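Local coordinates for hypothetical protein (Geobacillus stearothermophilus, PDB 1SFS) that is of unknown function but, with its glycoside hydrolase-like domain, may be a bacterial lysozyme, at residues Y201-P206 and A210-W215. Sequence-based numbering, arbitrary orientation. Where two conformers were deposited one is given.
Sequences YQPAAP and ANVWVW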
ATOM      1  N   TYR A 201       6.538 -15.318   6.047  1.00 10.76           N
ATOM      2  CA  TYR A 201       5.977 -14.004   6.357  1.00 10.32           C
ATOM      3  C   TYR A 201       6.436 -13.512   7.720  1.00 11.20           C
ATOM      4  O   TYR A 201       6.100 -14.104   8.732  1.00 13.46           O
ATOM      5  CB  TYR A 201       4.458 -14.103   6.279  1.00 11.45           C
ATOM      6  CG  TYR A 201       3.722 -12.786   6.431  1.00 10.13           C
ATOM      7  CD1 TYR A 201       3.640 -11.910   5.353  1.00  9.37           C
ATOM      8  CD2 TYR A 201       3.110 -12.386   7.615  1.00 11.36           C
ATOM      9  CE1 TYR A 201       2.987 -10.708   5.414  1.00  9.82           C
ATOM     10  CE2 TYR A 201       2.436 -11.178   7.685  1.00 11.41           C
ATOM     11  CZ  TYR A 201       2.387 -10.335   6.597  1.00  9.46           C
ATOM     12  OH  TYR A 201       1.748  -9.135   6.608  1.00 11.79           O
ATOM     13  N   GLN A 202       7.172 -12.411   7.744  0.64 10.64           N
ATOM     14  CA  GLN A 202       7.767 -11.870   8.968  0.64 13.11           C
ATOM     15  C   GLN A 202       8.013 -10.365   8.874  0.64 10.78           C
ATOM     16  O   GLN A 202       9.152  -9.889   9.104  0.64 11.67           O
ATOM     17  CB  GLN A 202       9.056 -12.635   9.350  0.64 16.30           C
ATOM     18  CG  GLN A 202      10.035 -12.732   8.237  0.64 19.32           C
ATOM     19  CD  GLN A 202      11.131 -13.755   8.284  0.64 22.53           C
ATOM     20  OE1 GLN A 202      11.223 -14.383   7.235  0.64 18.92           O
ATOM     21  NE2 GLN A 202      11.913 -13.884   9.342  0.64 23.24           N
ATOM     22  N   PRO A 203       7.008  -9.557   8.561  1.00  9.94           N
ATOM     23  CA  PRO A 203       7.272  -8.101   8.518  1.00  9.99           C
ATOM     24  C   PRO A 203       7.614  -7.547   9.890  1.00 10.52           C
ATOM     25  O   PRO A 203       7.110  -8.031  10.924  1.00 12.56           O
ATOM     26  CB  PRO A 203       5.934  -7.535   8.092  1.00  9.77           C
ATOM     27  CG  PRO A 203       4.926  -8.511   8.503  1.00 11.43           C
ATOM     28  CD  PRO A 203       5.615  -9.853   8.310  1.00 10.89           C
ATOM     29  N   ALA A 204       8.410  -6.482   9.866  1.00 10.75           N
ATOM     30  CA  ALA A 204       8.557  -5.619  11.074  1.00 12.12           C
ATOM     31  C   ALA A 204       7.224  -4.917  11.339  1.00  9.76           C
ATOM     32  O   ALA A 204       6.521  -4.514  10.430  1.00 11.15           O
ATOM     33  CB  ALA A 204       9.625  -4.590  10.833  1.00 15.56           C
ATOM     34  N   ALA A 205       6.945  -4.710  12.600  1.00 11.54           N
ATOM     35  CA  ALA A 205       5.722  -4.057  13.038  1.00 10.57           C
ATOM     36  C   ALA A 205       6.047  -2.918  13.985  1.00 10.43           C
ATOM     37  O   ALA A 205       7.046  -2.949  14.665  1.00 12.06           O
ATOM     38  CB  ALA A 205       4.886  -5.072  13.776  1.00 14.11           C
ATOM     39  N   PRO A 206       5.161  -1.927  14.091  1.00 10.77           N
ATOM     40  CA  PRO A 206       5.345  -0.931  15.158  1.00 10.52           C
ATOM     41  C   PRO A 206       5.140  -1.573  16.497  1.00 10.22           C
ATOM     42  O   PRO A 206       4.545  -2.639  16.609  1.00 11.39           O
ATOM     43  CB  PRO A 206       4.253   0.064  14.878  1.00 11.40           C
ATOM     44  CG  PRO A 206       3.195  -0.723  14.207  1.00 14.75           C
ATOM     45  CD  PRO A 206       3.915  -1.722  13.344  1.00 11.34           C
ATOM     46  N   ALA A 210      -1.483  -3.378  15.827  1.00  9.84           N
ATOM     47  CA  ALA A 210      -1.577  -3.095  14.412  1.00  8.98           C
ATOM     48  C   ALA A 210      -2.026  -4.330  13.645  1.00  9.74           C
ATOM     49  O   ALA A 210      -1.863  -5.446  14.061  1.00 12.83           O
ATOM     50  CB  ALA A 210      -0.258  -2.656  13.878  1.00 10.39           C
ATOM     51  N   ASN A 211      -2.564  -4.046  12.451  1.00  8.47           N
ATOM     52  CA  ASN A 211      -2.910  -5.053  11.459  1.00  8.38           C
ATOM     53  C   ASN A 211      -1.838  -5.011  10.362  1.00  7.83           C
ATOM     54  O   ASN A 211      -1.999  -4.290   9.375  1.00  8.26           O
ATOM     55  CB  ASN A 211      -4.279  -4.769  10.864  1.00  8.69           C
ATOM     56  CG  ASN A 211      -5.380  -4.721  11.862  1.00 11.12           C
ATOM     57  OD1 ASN A 211      -5.560  -5.657  12.607  1.00 13.92           O
ATOM     58  ND2 ASN A 211      -6.086  -3.588  11.921  1.00 12.23           N
ATOM     59  N   VAL A 212      -0.751  -5.724  10.534  1.00  8.40           N
ATOM     60  CA  VAL A 212       0.361  -5.688   9.574  1.00  8.38           C
ATOM     61  C   VAL A 212       0.139  -6.818   8.579  1.00  8.77           C
ATOM     62  O   VAL A 212       0.548  -7.967   8.785  1.00 11.18           O
ATOM     63  CB  VAL A 212       1.741  -5.741  10.237  1.00  9.37           C
ATOM     64  CG1 VAL A 212       2.793  -5.592   9.177  1.00 11.63           C
ATOM     65  CG2 VAL A 212       1.870  -4.708  11.317  1.00 11.98           C
ATOM     66  N   TRP A 213      -0.589  -6.513   7.515  1.00  7.62           N
ATOM     67  CA  TRP A 213      -1.106  -7.489   6.585  1.00  8.07           C
ATOM     68  C   TRP A 213      -0.406  -7.538   5.260  1.00  7.61           C
ATOM     69  O   TRP A 213      -0.752  -8.363   4.427  1.00  8.94           O
ATOM     70  CB  TRP A 213      -2.610  -7.297   6.352  1.00  8.93           C
ATOM     71  CG  TRP A 213      -3.464  -7.593   7.549  1.00  9.94           C
ATOM     72  CD1 TRP A 213      -3.098  -8.062   8.766  1.00 11.32           C
ATOM     73  CD2 TRP A 213      -4.894  -7.395   7.558  1.00 12.77           C
ATOM     74  NE1 TRP A 213      -4.249  -8.189   9.559  1.00 14.77           N
ATOM     75  CE2 TRP A 213      -5.337  -7.779   8.841  1.00 15.15           C
ATOM     76  CE3 TRP A 213      -5.800  -6.927   6.595  1.00 14.49           C
ATOM     77  CZ2 TRP A 213      -6.677  -7.704   9.188  1.00 18.62           C
ATOM     78  CZ3 TRP A 213      -7.144  -6.858   6.944  1.00 17.47           C
ATOM     79  CH2 TRP A 213      -7.507  -7.244   8.202  1.00 20.38           C
ATOM     80  N   VAL A 214       0.547  -6.666   5.009  1.00  7.33           N
ATOM     81  CA  VAL A 214       1.341  -6.674   3.790  1.00  7.72           C
ATOM     82  C   VAL A 214       2.786  -6.438   4.165  1.00  6.91           C
ATOM     83  O   VAL A 214       3.059  -5.667   5.088  1.00  7.71           O
ATOM     84  CB  VAL A 214       0.885  -5.642   2.732  1.00  8.43           C
ATOM     85  CG1 VAL A 214       1.211  -6.143   1.334  1.00  9.82           C
ATOM     86  CG2 VAL A 214      -0.582  -5.262   2.880  1.00 11.58           C
ATOM     87  N   TRP A 215       3.719  -7.022   3.421  1.00  7.46           N
ATOM     88  CA  TRP A 215       5.133  -6.908   3.676  1.00  7.50           C
ATOM     89  C   TRP A 215       5.866  -6.778   2.335  1.00  7.72           C
ATOM     90  O   TRP A 215       5.845  -7.739   1.535  1.00  8.27           O
ATOM     91  CB  TRP A 215       5.634  -8.150   4.413  1.00  8.25           C
ATOM     92  CG  TRP A 215       7.093  -8.152   4.687  1.00  8.29           C
ATOM     93  CD1 TRP A 215       7.932  -7.110   4.894  1.00  8.59           C
ATOM     94  CD2 TRP A 215       7.929  -9.314   4.788  1.00  8.48           C
ATOM     95  NE1 TRP A 215       9.202  -7.540   5.112  1.00  9.38           N
ATOM     96  CE2 TRP A 215       9.230  -8.901   5.042  1.00  8.86           C
ATOM     97  CE3 TRP A 215       7.670 -10.683   4.652  1.00  9.27           C
ATOM     98  CZ2 TRP A 215      10.290  -9.800   5.182  1.00 10.36           C
ATOM     99  CZ3 TRP A 215       8.714 -11.585   4.784  1.00 11.35           C
ATOM    100  CH2 TRP A 215       9.997 -11.134   5.046  1.00 10.98           C
TER
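Pro-203 is the bump that fills the hollow between Trp-215 and Val-212. Its CA lies 3.8 Å from the centroid of the five-membered ring of Trp-215 and only 7° off the ring normal, which defines a CH-pi contact over the face, while its CG meets Val-212 CG1 at 3.7 Å. The other methyl of Val-212, CG2, fits against Ala-205 CB at 3.9 Å and Pro-206 CD at 4.1 Å, so the forked side chain is gripped on both branches. Tyr-201 adds a second aromatic wall: Pro-203 CD sits 3.5 Å above the centre of its phenol ring. With CG anti to the backbone N (chi1 -174°), that ring runs back to the strand, where Tyr-201 OH donates to Val-212 O at 2.7 Å, from 40° out of the carbonyl plane. An alanine in place of Trp-215 takes away the indole face and its N-H, which would probably open a gap beside Pro-203 CA and CB and leave Pro-188 O without this donor. Segment 201-206, in the loop between strands 182-185 and 211-218, packs against strand 211-218, which lies between parallel strand 182-185 and antiparallel strand 227-231; Leu-230 touches Tyr-201 and Trp-215, whereas Tyr-167 of helix 163-173 packs on Pro-206 and Ala-210.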